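Local coordinates for CBIX (Paracoccus pantotrophus, PDB 4CCS), which acts as the terminal enzyme of siroheme biosynthesis in denitrifying bacteria, probably inserting ferrous iron into sirohydrochlorin as a chelatase, at residues V5-H10 against E221-A226; A28-L33 against A37-A42; T57-L62 against S72-R77; P99-A104 against A212-A217. All blocks are in the same frame, centred on the assembly; numbering follows the deposited sequence.

Contact 1. Residues V5-H10 against E221-A226. With EDO (1,2-ethanediol), chain D.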
loop_
_atom_site.group_PDB
_atom_site.type_symbol
_atom_site.label_atom_id
_atom_site.label_comp_id
_atom_site.label_asym_id
_atom_site.label_seq_id
_atom_site.Cartn_x
_atom_site.Cartn_y
_atom_site.Cartn_z
ATOM N N VAL A 5 13.966 -10.413 -9.393
ATOM C CA VAL A 5 12.997 -9.423 -8.877
ATOM C C VAL A 5 12.983 -9.401 -7.344
ATOM O O VAL A 5 12.807 -10.441 -6.708
ATOM C CB VAL A 5 11.557 -9.583 -9.469
ATOM C CG1 VAL A 5 10.595 -8.519 -8.920
ATOM C CG2 VAL A 5 11.572 -9.539 -10.999
ATOM N N LEU A 6 13.114 -8.203 -6.762
ATOM C CA LEU A 6 13.046 -8.038 -5.317
ATOM C C LEU A 6 11.882 -7.107 -4.949
ATOM O O LEU A 6 11.839 -5.973 -5.416
ATOM C CB LEU A 6 14.408 -7.518 -4.799
ATOM C CG LEU A 6 14.695 -7.556 -3.291
ATOM C CD1 LEU A 6 14.519 -8.974 -2.693
ATOM C CD2 LEU A 6 16.110 -7.063 -3.015
ATOM N N ILE A 7 10.917 -7.619 -4.165
ATOM C CA ILE A 7 9.758 -6.870 -3.635
ATOM C C ILE A 7 10.266 -6.290 -2.315
ATOM O O ILE A 7 10.647 -7.048 -1.413
ATOM C CB ILE A 7 8.516 -7.771 -3.415
ATOM C CG1 ILE A 7 8.155 -8.635 -4.660
ATOM C CG2 ILE A 7 7.312 -6.961 -2.914
ATOM C CD1 ILE A 7 8.010 -7.982 -6.018
ATOM N N VAL A 8 10.332 -4.957 -2.234
ATOM C CA VAL A 8 10.932 -4.251 -1.101
ATOM C C VAL A 8 9.916 -3.462 -0.287
ATOM O O VAL A 8 9.204 -2.617 -0.830
ATOM C CB VAL A 8 12.114 -3.362 -1.588
ATOM C CG1 VAL A 8 12.721 -2.546 -0.444
ATOM C CG2 VAL A 8 13.194 -4.208 -2.266
ATOM N N ALA A 9 9.886 -3.713 1.023
ATOM C CA ALA A 9 9.044 -2.960 1.945
ATOM C C ALA A 9 9.891 -1.970 2.746
ATOM O O ALA A 9 11.077 -2.232 3.016
ATOM C CB ALA A 9 8.349 -3.905 2.902
ATOM N N HIS A 10 9.275 -0.850 3.153
ATOM C CA HIS A 10 9.896 0.111 4.067
ATOM C C HIS A 10 10.057 -0.607 5.403
ATOM O O HIS A 10 9.197 -1.400 5.779
ATOM C CB HIS A 10 8.968 1.317 4.320
ATOM C CG HIS A 10 9.233 2.476 3.423
ATOM N ND1 HIS A 10 10.507 2.981 3.252
ATOM C CD2 HIS A 10 8.370 3.199 2.678
ATOM C CE1 HIS A 10 10.382 3.974 2.385
ATOM N NE2 HIS A 10 9.111 4.144 2.021
ATOM N N GLU A 221 1.530 -8.612 -12.568
ATOM C CA GLU A 221 1.242 -7.927 -13.839
ATOM C C GLU A 221 2.149 -6.744 -14.051
ATOM O O GLU A 221 2.592 -6.530 -15.175
ATOM C CB GLU A 221 -0.252 -7.554 -14.003
ATOM C CG GLU A 221 -1.192 -8.758 -14.009
ATOM C CD GLU A 221 -0.963 -9.844 -15.052
ATOM O OE1 GLU A 221 -0.395 -9.542 -16.123
ATOM O OE2 GLU A 221 -1.379 -10.998 -14.808
ATOM N N SER A 222 2.507 -6.025 -12.966
ATOM C CA SER A 222 3.434 -4.905 -13.029
ATOM C C SER A 222 4.876 -5.354 -13.327
ATOM O O SER A 222 5.584 -4.649 -14.039
ATOM C CB SER A 222 3.348 -4.059 -11.762
ATOM O OG SER A 222 2.093 -3.401 -11.767
ATOM N N ILE A 223 5.293 -6.530 -12.808
ATOM C CA ILE A 223 6.618 -7.113 -13.073
ATOM C C ILE A 223 6.683 -7.549 -14.566
ATOM O O ILE A 223 7.602 -7.141 -15.283
ATOM C CB ILE A 223 6.943 -8.303 -12.117
ATOM C CG1 ILE A 223 7.104 -7.827 -10.639
ATOM C CG2 ILE A 223 8.208 -9.043 -12.588
ATOM C CD1 ILE A 223 6.971 -8.956 -9.608
ATOM N N LYS A 224 5.708 -8.373 -15.004
ATOM C CA LYS A 224 5.571 -8.890 -16.379
ATOM C C LYS A 224 5.633 -7.769 -17.424
ATOM O O LYS A 224 6.295 -7.931 -18.447
ATOM C CB LYS A 224 4.269 -9.686 -16.538
ATOM C CG LYS A 224 4.329 -11.102 -15.976
ATOM C CD LYS A 224 3.120 -11.940 -16.389
ATOM C CE LYS A 224 2.007 -11.936 -15.370
ATOM N NZ LYS A 224 0.905 -12.857 -15.753
ATOM N N ALA A 225 4.983 -6.619 -17.138
ATOM C CA ALA A 225 4.955 -5.435 -18.003
ATOM C C ALA A 225 6.324 -4.759 -18.122
ATOM O O ALA A 225 6.593 -4.107 -19.134
ATOM C CB ALA A 225 3.924 -4.435 -17.488
ATOM N N ALA A 226 7.179 -4.895 -17.089
ATOM C CA ALA A 226 8.516 -4.290 -17.075
ATOM C C ALA A 226 9.613 -5.198 -17.663
ATOM O O ALA A 226 10.744 -4.745 -17.856
ATOM C CB ALA A 226 8.876 -3.857 -15.669
HETATM C C1 EDO D . 13.114 2.344 7.187
HETATM O O1 EDO D . 13.708 1.045 7.205
HETATM C C2 EDO D . 13.128 2.884 5.762
HETATM O O2 EDO D . 12.465 1.955 4.916
#

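Contact 2. Residues A28-L33 against A37-A42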
loop_
_atom_site.group_PDB
_atom_site.type_symbol
_atom_site.label_atom_id
_atom_site.label_comp_id
_atom_site.label_asym_id
_atom_site.label_seq_id
_atom_site.Cartn_x
_atom_site.Cartn_y
_atom_site.Cartn_z
ATOM N N ALA A 28 6.383 -15.015 -2.289
ATOM C CA ALA A 28 6.082 -16.420 -2.571
ATOM C C ALA A 28 4.720 -16.583 -3.266
ATOM O O ALA A 28 4.549 -17.528 -4.033
ATOM C CB ALA A 28 6.138 -17.251 -1.299
ATOM N N ARG A 29 3.768 -15.657 -3.025
ATOM C CA ARG A 29 2.459 -15.669 -3.681
ATOM C C ARG A 29 2.585 -15.063 -5.085
ATOM O O ARG A 29 1.900 -15.514 -6.006
ATOM C CB ARG A 29 1.390 -14.946 -2.842
ATOM C CG ARG A 29 0.966 -15.708 -1.579
ATOM C CD ARG A 29 0.390 -14.772 -0.537
ATOM N NE ARG A 29 -0.998 -14.412 -0.832
ATOM C CZ ARG A 29 -1.567 -13.248 -0.519
ATOM N NH1 ARG A 29 -0.861 -12.292 0.084
ATOM N NH2 ARG A 29 -2.836 -13.021 -0.831
ATOM N N VAL A 30 3.479 -14.070 -5.258
ATOM C CA VAL A 30 3.774 -13.426 -6.544
ATOM C C VAL A 30 4.473 -14.440 -7.486
ATOM O O VAL A 30 4.087 -14.569 -8.655
ATOM C CB VAL A 30 4.607 -12.116 -6.354
ATOM C CG1 VAL A 30 5.131 -11.554 -7.681
ATOM C CG2 VAL A 30 3.812 -11.048 -5.594
ATOM N N ALA A 31 5.488 -15.157 -6.949
ATOM C CA ALA A 31 6.359 -16.115 -7.643
ATOM C C ALA A 31 5.656 -17.044 -8.688
ATOM O O ALA A 31 6.063 -16.956 -9.845
ATOM C CB ALA A 31 7.154 -16.943 -6.634
ATOM N N PRO A 32 4.614 -17.873 -8.340
ATOM C CA PRO A 32 4.004 -18.749 -9.370
ATOM C C PRO A 32 3.281 -18.024 -10.517
ATOM O O PRO A 32 2.936 -18.657 -11.520
ATOM C CB PRO A 32 3.051 -19.637 -8.573
ATOM C CG PRO A 32 2.714 -18.849 -7.366
ATOM C CD PRO A 32 3.955 -18.088 -7.033
ATOM N N LEU A 33 3.097 -16.694 -10.383
ATOM C CA LEU A 33 2.427 -15.851 -11.367
ATOM C C LEU A 33 3.392 -15.175 -12.350
ATOM O O LEU A 33 2.931 -14.601 -13.335
ATOM C CB LEU A 33 1.510 -14.821 -10.661
ATOM C CG LEU A 33 0.562 -15.359 -9.579
ATOM C CD1 LEU A 33 -0.157 -14.231 -8.883
ATOM C CD2 LEU A 33 -0.451 -16.351 -10.147
ATOM N N ALA A 37 10.684 -15.082 -14.053
ATOM C CA ALA A 37 11.522 -14.380 -13.083
ATOM C C ALA A 37 11.698 -15.126 -11.757
ATOM O O ALA A 37 10.880 -15.979 -11.416
ATOM C CB ALA A 37 10.934 -12.994 -12.815
ATOM N N CYS A 38 12.771 -14.775 -11.015
ATOM C CA CYS A 38 13.091 -15.297 -9.682
ATOM C C CYS A 38 12.676 -14.178 -8.720
ATOM O O CYS A 38 13.388 -13.176 -8.639
ATOM C CB CYS A 38 14.585 -15.591 -9.568
ATOM S SG CYS A 38 15.215 -16.753 -10.806
ATOM N N VAL A 39 11.535 -14.318 -8.054
ATOM C CA VAL A 39 10.958 -13.307 -7.157
ATOM C C VAL A 39 11.243 -13.589 -5.694
ATOM O O VAL A 39 10.908 -14.660 -5.197
ATOM C CB VAL A 39 9.427 -13.158 -7.406
ATOM C CG1 VAL A 39 8.848 -11.956 -6.643
ATOM C CG2 VAL A 39 9.119 -13.046 -8.902
ATOM N N ARG A 40 11.827 -12.601 -4.996
ATOM C CA ARG A 40 12.117 -12.712 -3.561
ATOM C C ARG A 40 11.634 -11.443 -2.852
ATOM O O ARG A 40 11.369 -10.438 -3.520
ATOM C CB ARG A 40 13.620 -12.949 -3.314
ATOM C CG ARG A 40 14.139 -14.307 -3.817
ATOM C CD ARG A 40 13.549 -15.491 -3.056
ATOM N NE ARG A 40 14.115 -16.773 -3.486
ATOM C CZ ARG A 40 13.644 -17.519 -4.482
ATOM N NH1 ARG A 40 12.586 -17.121 -5.180
ATOM N NH2 ARG A 40 14.223 -18.669 -4.786
ATOM N N GLY A 41 11.471 -11.502 -1.520
ATOM C CA GLY A 41 11.004 -10.353 -0.747
ATOM C C GLY A 41 12.045 -9.874 0.268
ATOM O O GLY A 41 12.877 -10.659 0.742
ATOM N N ALA A 42 11.995 -8.576 0.597
ATOM C CA ALA A 42 12.903 -7.967 1.572
ATOM C C ALA A 42 12.274 -6.778 2.276
ATOM O O ALA A 42 11.499 -6.023 1.680
ATOM C CB ALA A 42 14.192 -7.518 0.877
HETATM O O HOH W 1 8.711 -17.133 -10.378
#

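Contact 3. Residues T57-L62 against S72-R77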
loop_
_atom_site.group_PDB
_atom_site.type_symbol
_atom_site.label_atom_id
_atom_site.label_comp_id
_atom_site.label_asym_id
_atom_site.label_seq_id
_atom_site.Cartn_x
_atom_site.Cartn_y
_atom_site.Cartn_z
ATOM N N THR A 57 18.754 -6.645 -11.567
ATOM C CA THR A 57 17.589 -6.916 -10.708
ATOM C C THR A 57 16.546 -5.802 -10.863
ATOM O O THR A 57 16.912 -4.628 -10.964
ATOM C CB THR A 57 18.023 -7.107 -9.221
ATOM O OG1 THR A 57 19.013 -8.135 -9.131
ATOM C CG2 THR A 57 16.858 -7.463 -8.291
ATOM N N LEU A 58 15.253 -6.176 -10.878
ATOM C CA LEU A 58 14.144 -5.220 -10.894
ATOM C C LEU A 58 13.643 -5.093 -9.444
ATOM O O LEU A 58 13.519 -6.096 -8.752
ATOM C CB LEU A 58 12.981 -5.679 -11.799
ATOM C CG LEU A 58 13.251 -5.936 -13.300
ATOM C CD1 LEU A 58 11.941 -6.107 -14.040
ATOM C CD2 LEU A 58 14.018 -4.798 -13.938
ATOM N N ILE A 59 13.371 -3.871 -8.992
ATOM C CA ILE A 59 12.877 -3.606 -7.639
ATOM C C ILE A 59 11.413 -3.174 -7.692
ATOM O O ILE A 59 11.108 -2.164 -8.332
ATOM C CB ILE A 59 13.766 -2.533 -6.917
ATOM C CG1 ILE A 59 15.299 -2.883 -6.942
ATOM C CG2 ILE A 59 13.272 -2.248 -5.492
ATOM C CD1 ILE A 59 15.755 -4.290 -6.309
ATOM N N TYR A 60 10.509 -3.925 -7.026
ATOM C CA TYR A 60 9.106 -3.508 -6.914
ATOM C C TYR A 60 8.947 -2.935 -5.486
ATOM O O TYR A 60 8.886 -3.703 -4.524
ATOM C CB TYR A 60 8.099 -4.641 -7.178
ATOM C CG TYR A 60 6.654 -4.176 -7.143
ATOM C CD1 TYR A 60 5.931 -4.162 -5.950
ATOM C CD2 TYR A 60 6.008 -3.749 -8.302
ATOM C CE1 TYR A 60 4.608 -3.720 -5.909
ATOM C CE2 TYR A 60 4.681 -3.317 -8.274
ATOM C CZ TYR A 60 3.988 -3.292 -7.071
ATOM O OH TYR A 60 2.673 -2.891 -7.044
ATOM N N PRO A 61 8.917 -1.602 -5.352
ATOM C CA PRO A 61 8.797 -0.995 -4.021
ATOM C C PRO A 61 7.352 -0.944 -3.516
ATOM O O PRO A 61 6.465 -0.422 -4.199
ATOM C CB PRO A 61 9.404 0.400 -4.203
ATOM C CG PRO A 61 9.300 0.703 -5.680
ATOM C CD PRO A 61 8.978 -0.576 -6.420
ATOM N N LEU A 62 7.117 -1.455 -2.293
ATOM C CA LEU A 62 5.788 -1.386 -1.661
ATOM C C LEU A 62 5.581 0.003 -1.019
ATOM O O LEU A 62 5.258 0.108 0.166
ATOM C CB LEU A 62 5.619 -2.504 -0.610
ATOM C CG LEU A 62 5.520 -3.946 -1.115
ATOM C CD1 LEU A 62 5.450 -4.921 0.066
ATOM C CD2 LEU A 62 4.286 -4.149 -2.000
ATOM N N SER A 72 16.214 9.099 -4.859
ATOM C CA SER A 72 17.568 9.279 -4.332
ATOM C C SER A 72 18.032 8.257 -3.283
ATOM O O SER A 72 19.140 7.735 -3.421
ATOM C CB SER A 72 17.731 10.690 -3.775
ATOM O OG SER A 72 17.386 11.669 -4.743
ATOM N N GLU A 73 17.223 8.000 -2.231
ATOM C CA GLU A 73 17.601 7.099 -1.138
ATOM C C GLU A 73 17.749 5.637 -1.560
ATOM O O GLU A 73 18.828 5.070 -1.379
ATOM C CB GLU A 73 16.658 7.238 0.071
ATOM C CG GLU A 73 17.146 6.555 1.349
ATOM C CD GLU A 73 18.504 6.933 1.926
ATOM O OE1 GLU A 73 19.123 7.918 1.460
ATOM O OE2 GLU A 73 18.947 6.231 2.862
ATOM N N LEU A 74 16.673 5.024 -2.087
ATOM C CA LEU A 74 16.681 3.634 -2.553
ATOM C C LEU A 74 17.795 3.402 -3.606
ATOM O O LEU A 74 18.497 2.409 -3.448
ATOM C CB LEU A 74 15.282 3.173 -3.022
ATOM C CG LEU A 74 15.035 1.672 -3.246
ATOM C CD1 LEU A 74 15.324 0.843 -1.995
ATOM C CD2 LEU A 74 13.606 1.429 -3.689
ATOM N N PRO A 75 18.055 4.344 -4.583
ATOM C CA PRO A 75 19.186 4.145 -5.502
ATOM C C PRO A 75 20.546 4.169 -4.782
ATOM O O PRO A 75 21.447 3.435 -5.184
ATOM C CB PRO A 75 19.055 5.303 -6.491
ATOM C CG PRO A 75 17.627 5.601 -6.518
ATOM C CD PRO A 75 17.139 5.377 -5.119
ATOM N N ARG A 76 20.684 4.994 -3.719
ATOM C CA ARG A 76 21.906 5.102 -2.914
ATOM C C ARG A 76 22.118 3.805 -2.113
ATOM O O ARG A 76 23.217 3.254 -2.145
ATOM C CB ARG A 76 21.848 6.336 -1.992
ATOM C CG ARG A 76 23.160 6.667 -1.283
ATOM C CD ARG A 76 22.950 7.592 -0.095
ATOM N NE ARG A 76 22.235 6.936 1.003
ATOM C CZ ARG A 76 22.823 6.312 2.019
ATOM N NH1 ARG A 76 24.148 6.253 2.094
ATOM N NH2 ARG A 76 22.093 5.745 2.970
ATOM N N ARG A 77 21.057 3.294 -1.447
ATOM C CA ARG A 77 21.096 2.036 -0.686
ATOM C C ARG A 77 21.338 0.799 -1.582
ATOM O O ARG A 77 21.792 -0.234 -1.078
ATOM C CB ARG A 77 19.834 1.865 0.170
ATOM C CG ARG A 77 19.937 2.567 1.513
ATOM C CD ARG A 77 18.741 2.301 2.400
ATOM N NE ARG A 77 18.374 3.507 3.139
ATOM C CZ ARG A 77 17.382 3.585 4.019
ATOM N NH1 ARG A 77 16.642 2.516 4.296
ATOM N NH2 ARG A 77 17.123 4.730 4.634
#

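Contact 4. Residues P99-A104 against A212-A217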
loop_
_atom_site.group_PDB
_atom_site.type_symbol
_atom_site.label_atom_id
_atom_site.label_comp_id
_atom_site.label_asym_id
_atom_site.label_seq_id
_atom_site.Cartn_x
_atom_site.Cartn_y
_atom_site.Cartn_z
ATOM N N PRO A 99 -6.777 1.223 -8.013
ATOM C CA PRO A 99 -8.145 1.757 -7.865
ATOM C C PRO A 99 -9.238 0.705 -8.026
ATOM O O PRO A 99 -10.203 0.728 -7.261
ATOM C CB PRO A 99 -8.222 2.872 -8.928
ATOM C CG PRO A 99 -6.811 3.309 -9.094
ATOM C CD PRO A 99 -6.000 2.044 -8.976
ATOM N N ALA A 100 -9.069 -0.242 -8.969
ATOM C CA ALA A 100 -10.059 -1.319 -9.174
ATOM C C ALA A 100 -10.072 -2.257 -7.954
ATOM O O ALA A 100 -11.144 -2.667 -7.500
ATOM C CB ALA A 100 -9.742 -2.096 -10.433
ATOM N N LEU A 101 -8.890 -2.530 -7.382
ATOM C CA LEU A 101 -8.801 -3.373 -6.172
ATOM C C LEU A 101 -9.570 -2.755 -4.987
ATOM O O LEU A 101 -10.341 -3.467 -4.316
ATOM C CB LEU A 101 -7.327 -3.670 -5.809
ATOM C CG LEU A 101 -7.088 -4.417 -4.480
ATOM C CD1 LEU A 101 -7.807 -5.762 -4.470
ATOM C CD2 LEU A 101 -5.639 -4.614 -4.255
ATOM N N CYS A 102 -9.393 -1.432 -4.756
ATOM C CA CYS A 102 -10.085 -0.692 -3.691
ATOM C C CYS A 102 -11.584 -0.762 -3.904
ATOM O O CYS A 102 -12.330 -0.982 -2.950
ATOM C CB CYS A 102 -9.605 0.755 -3.623
ATOM S SG CYS A 102 -7.873 0.937 -3.125
ATOM N N LEU A 103 -12.027 -0.590 -5.164
ATOM C CA LEU A 103 -13.456 -0.658 -5.493
ATOM C C LEU A 103 -14.046 -2.046 -5.227
ATOM O O LEU A 103 -15.107 -2.135 -4.616
ATOM C CB LEU A 103 -13.738 -0.173 -6.935
ATOM C CG LEU A 103 -15.221 -0.095 -7.355
ATOM C CD1 LEU A 103 -16.009 0.877 -6.481
ATOM C CD2 LEU A 103 -15.353 0.312 -8.835
ATOM N N ALA A 104 -13.359 -3.115 -5.645
ATOM C CA ALA A 104 -13.835 -4.484 -5.430
ATOM C C ALA A 104 -13.925 -4.808 -3.923
ATOM O O ALA A 104 -14.907 -5.402 -3.484
ATOM C CB ALA A 104 -12.910 -5.464 -6.120
ATOM N N ALA A 212 -4.920 -7.749 0.632
ATOM C CA ALA A 212 -5.988 -8.283 -0.225
ATOM C C ALA A 212 -5.547 -9.496 -1.052
ATOM O O ALA A 212 -4.393 -9.552 -1.466
ATOM C CB ALA A 212 -6.546 -7.192 -1.130
ATOM N N PRO A 213 -6.471 -10.450 -1.340
ATOM C CA PRO A 213 -6.083 -11.641 -2.120
ATOM C C PRO A 213 -5.604 -11.349 -3.533
ATOM O O PRO A 213 -4.794 -12.109 -4.065
ATOM C CB PRO A 213 -7.335 -12.538 -2.101
ATOM C CG PRO A 213 -8.419 -11.760 -1.464
ATOM C CD PRO A 213 -7.798 -10.612 -0.707
ATOM N N GLN A 214 -6.042 -10.222 -4.133
ATOM C CA GLN A 214 -5.646 -9.888 -5.508
ATOM C C GLN A 214 -4.314 -9.147 -5.616
ATOM O O GLN A 214 -3.881 -8.891 -6.731
ATOM C CB GLN A 214 -6.745 -9.095 -6.239
ATOM C CG GLN A 214 -8.095 -9.797 -6.290
ATOM C CD GLN A 214 -8.955 -9.611 -5.055
ATOM O OE1 GLN A 214 -8.551 -9.014 -4.048
ATOM N NE2 GLN A 214 -10.156 -10.173 -5.074
ATOM N N VAL A 215 -3.674 -8.777 -4.479
ATOM C CA VAL A 215 -2.406 -8.042 -4.527
ATOM C C VAL A 215 -1.288 -8.840 -5.256
ATOM O O VAL A 215 -0.644 -8.245 -6.112
ATOM C CB VAL A 215 -1.959 -7.511 -3.131
ATOM C CG1 VAL A 215 -0.516 -6.999 -3.165
ATOM C CG2 VAL A 215 -2.912 -6.423 -2.635
ATOM N N PRO A 216 -1.049 -10.147 -4.954
ATOM C CA PRO A 216 0.011 -10.862 -5.696
ATOM C C PRO A 216 -0.148 -10.799 -7.233
ATOM O O PRO A 216 0.826 -10.520 -7.917
ATOM C CB PRO A 216 -0.067 -12.290 -5.150
ATOM C CG PRO A 216 -0.603 -12.118 -3.771
ATOM C CD PRO A 216 -1.601 -11.000 -3.881
ATOM N N ALA A 217 -1.380 -10.961 -7.754
ATOM C CA ALA A 217 -1.649 -10.896 -9.205
ATOM C C ALA A 217 -1.389 -9.503 -9.757
ATOM O O ALA A 217 -0.787 -9.372 -10.819
ATOM C CB ALA A 217 -3.078 -11.334 -9.499
#

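Contact 1. Residues V5-H10 against E221-A226
In the two-sheet chelatase fold of CbiX, Val5 and Ile7 on strand 4-9 of the first parallel sheet are covered by Ile223 of the C-terminal helix 215-226. The contact is small, 117 Å² in all, and wholly apolar. Val5 and Ile223 reach toward each other tip to tip, and both branches of the valine take part. Val5 CG1 lies 3.7 Å from Ile223 CD1, while Val5 CG2 lies 3.8 Å from Ile223 CG2. Ile7 comes in at about a right angle to Ile223, its CD1 lying 3.9 Å from Ile223 CD1. Ile223 CD1 is therefore shared by Val5 and Ile7. A chi1 of -67° leaves Ile223 CG2 anti to the backbone nitrogen and CG1 anti to the carbonyl carbon, and this rotation aims both branches at Val5. Val30 and Val34 also touch Ile223, and Tyr60 on the next strand packs on Ile7.

At its far end the strand runs into His10, whose ring stacks with Phe63 and meets Phe69 edge-to-face. An alanine here would probably strip both phenylalanines of a ring partner and leave the bound ethanediol held through Gly11 N but not by the imidazole. On the solvent side of the helix, Lys224 NZ pairs with Glu221 OE2 at 3.1 Å, approaching from above the carboxylate plane. The ethanediol, probably from the crystallisation liquor, lies at the edge of the imidazole and in its plane, with O2 hydrogen-bonded to His10 ND1 at 2.8 Å and an angle of 161°.

Contact 2. Residues A28-L33 against A37-A42
Val30 of helix 16-30 and Val39, on strand 38-43, meet through their CG1 methyls, 3.9 Å apart. The two side chains cross at about a right angle. Each places CG1 opposite its own backbone nitrogen, with chi1 of 170° in Val30 and -171° in Val39, and in both residues this is the branch that touches. Beside this pair Ala31 lies against the root of the same valine: Ala31 CA is 4.3 Å from Val39 CB. The small side chain of Ala31 is consistent with this close approach of the backbones, whose nearest alpha carbons belong to Ala31 and Val39.

Polar atoms lie close by. A water lies 2.7 Å from Ala31 O and 2.7 Å from Ala37 O and can bridge them. Leu33 N bonds to Val30 O as the chain leaves the helix. On the strand, Arg40 folds back on its own backbone through two successive bends, at chi1 and again at chi2. This brings Arg40 NH1 to 3.0 Å from Val39 O. The oxygen lies in the guanidinium plane, although the nitrogen itself stands well above the carbonyl plane. Strand 38-43 is an outermost strand of its sheet, and Cys38, Arg40 and Ala42 make its backbone bonds to strand 4-9.

The contact closes the beta-alpha-beta unit of strand 4-9, helix 16-30 and strand 38-43: Val39 also touches Ile7 of the adjacent strand 4-9, while Val30 also packs on Ile219 of helix 215-226.

Contact 3. Residues T57-L62 against S72-R77
Leu74 of helix 68-80 reaches Ile59 and Pro61 on strand 57-61 with a single methyl. Its CD2 lies 4.1 Å from Ile59 CG2, and the same CD2 stands 4.4 Å from Pro61 CB. Ile59 and Leu74 cross obliquely, and the alternation of the strand puts residues 59 and 61 on one face, toward the helix. A chi1 of -167° turns CG of Leu74 to the far side from the nitrogen of that residue, extending the side chain away from its helix toward the sheet. Only 79 Å² is buried between the segments, consistent with a single methyl contact between backbones set well apart: the nearest alpha carbons, those of Pro61 and Leu74, are 9.3 Å from each other.

Around this pair, Phe63 and Phe69 pack on Leu74, while Leu78 from the next turn of the helix and Leu6 and Val8 from the adjacent strand touch Ile59. Strand 57-61, helix 68-80 and strand 87-88 form a beta-alpha-beta unit, and this contact sets its helix on its first strand. Tyr60 points to the other face of the sheet, where Met218, Ile219 and Ser222 of helix 215-226 cover it and its OH bonds to Asp95.

Farther out, the helix is kinked at Pro75, whose nitrogen makes no bond to the preceding turn. Across this kink Glu73 is gripped by two arginines. Arg77 sends NE and NH2 to Glu73 OE2 at 2.8 and 3.0 Å, both on its anti side. The poorly ordered Arg76 spans both carboxylate oxygens, its NH2 reaching Glu73 OE2 at 3.2 Å from the syn side.

Contact 4. Residues P99-A104 against A212-A217
Leu101 of helix 98-113 is inserted against Ala212, Gln214 and Val215 in the turn leading into helix 215-226, where the two lobes of the chelatase fold meet. The packing around each segment supports this: helix 98-113 leans on Ile142 and Leu146 of helix 134-146, whereas helix 215-226 goes on to cover the sheet that contains strand 4-9.

The tight part is a fork. Chi1 of 174° carries CG of Leu101 out from helix 98-113 toward the turn, where both of its methyls lie near Ala212 CB. Leu101 CD1, on the Gln214 side, is 3.8 Å from Ala212 CB, and the other methyl, Leu101 CD2, lies 3.7 Å from Val215 CG2. Leu101 and Val215 cross at about a right angle. The partners are kept together by a type I turn from Ala212 to Val215, closed by Val215 N bonding to Ala212 O at 3.2 Å. Phe92 packs on Val215 and Val209 on Leu101 from outside the two segments. An alanine in place of Leu101 would probably open a gap between helix 98-113 and the turn, leaving Ala212 and Val215 without the methyls they pack on.

The outer side is looser, since both Ala104 and Gln214 are exposed. Ala104, one helical turn on, points toward the other segment, but Ala104 CB stays 5.6 Å from Gln214 NE2. Gln214 bends at chi2 (84°), laying its chain obliquely over the leucine. Its CB is 3.9 Å from Leu101 CD1, yet even on this exposed side Gln214 OE1 is the nearest atom to Leu101 CD1, at 3.4 Å.

In the fold
Contacts 1, 2 and 3 all reach the first parallel sheet, whose neighbouring strands run 38-43, 4-9, 57-61. Contact 1 holds the middle of these, its centre 9 Å from contact 2 and 10 Å from contact 3, while contacts 2 and 3 are 17 Å apart. Along the chain contacts 2, 3 and 4 close in series, all within the span closed by contact 1, which brings residues near both termini together. Helix 215-226 serves contacts 1 and 4, whose centres are 16 Å apart, and its beginning also packs on contact 2 through Arg29 and Pro216. The last helix thus returns from the second lobe to cover the first sheet, so that one helix packs against both halves.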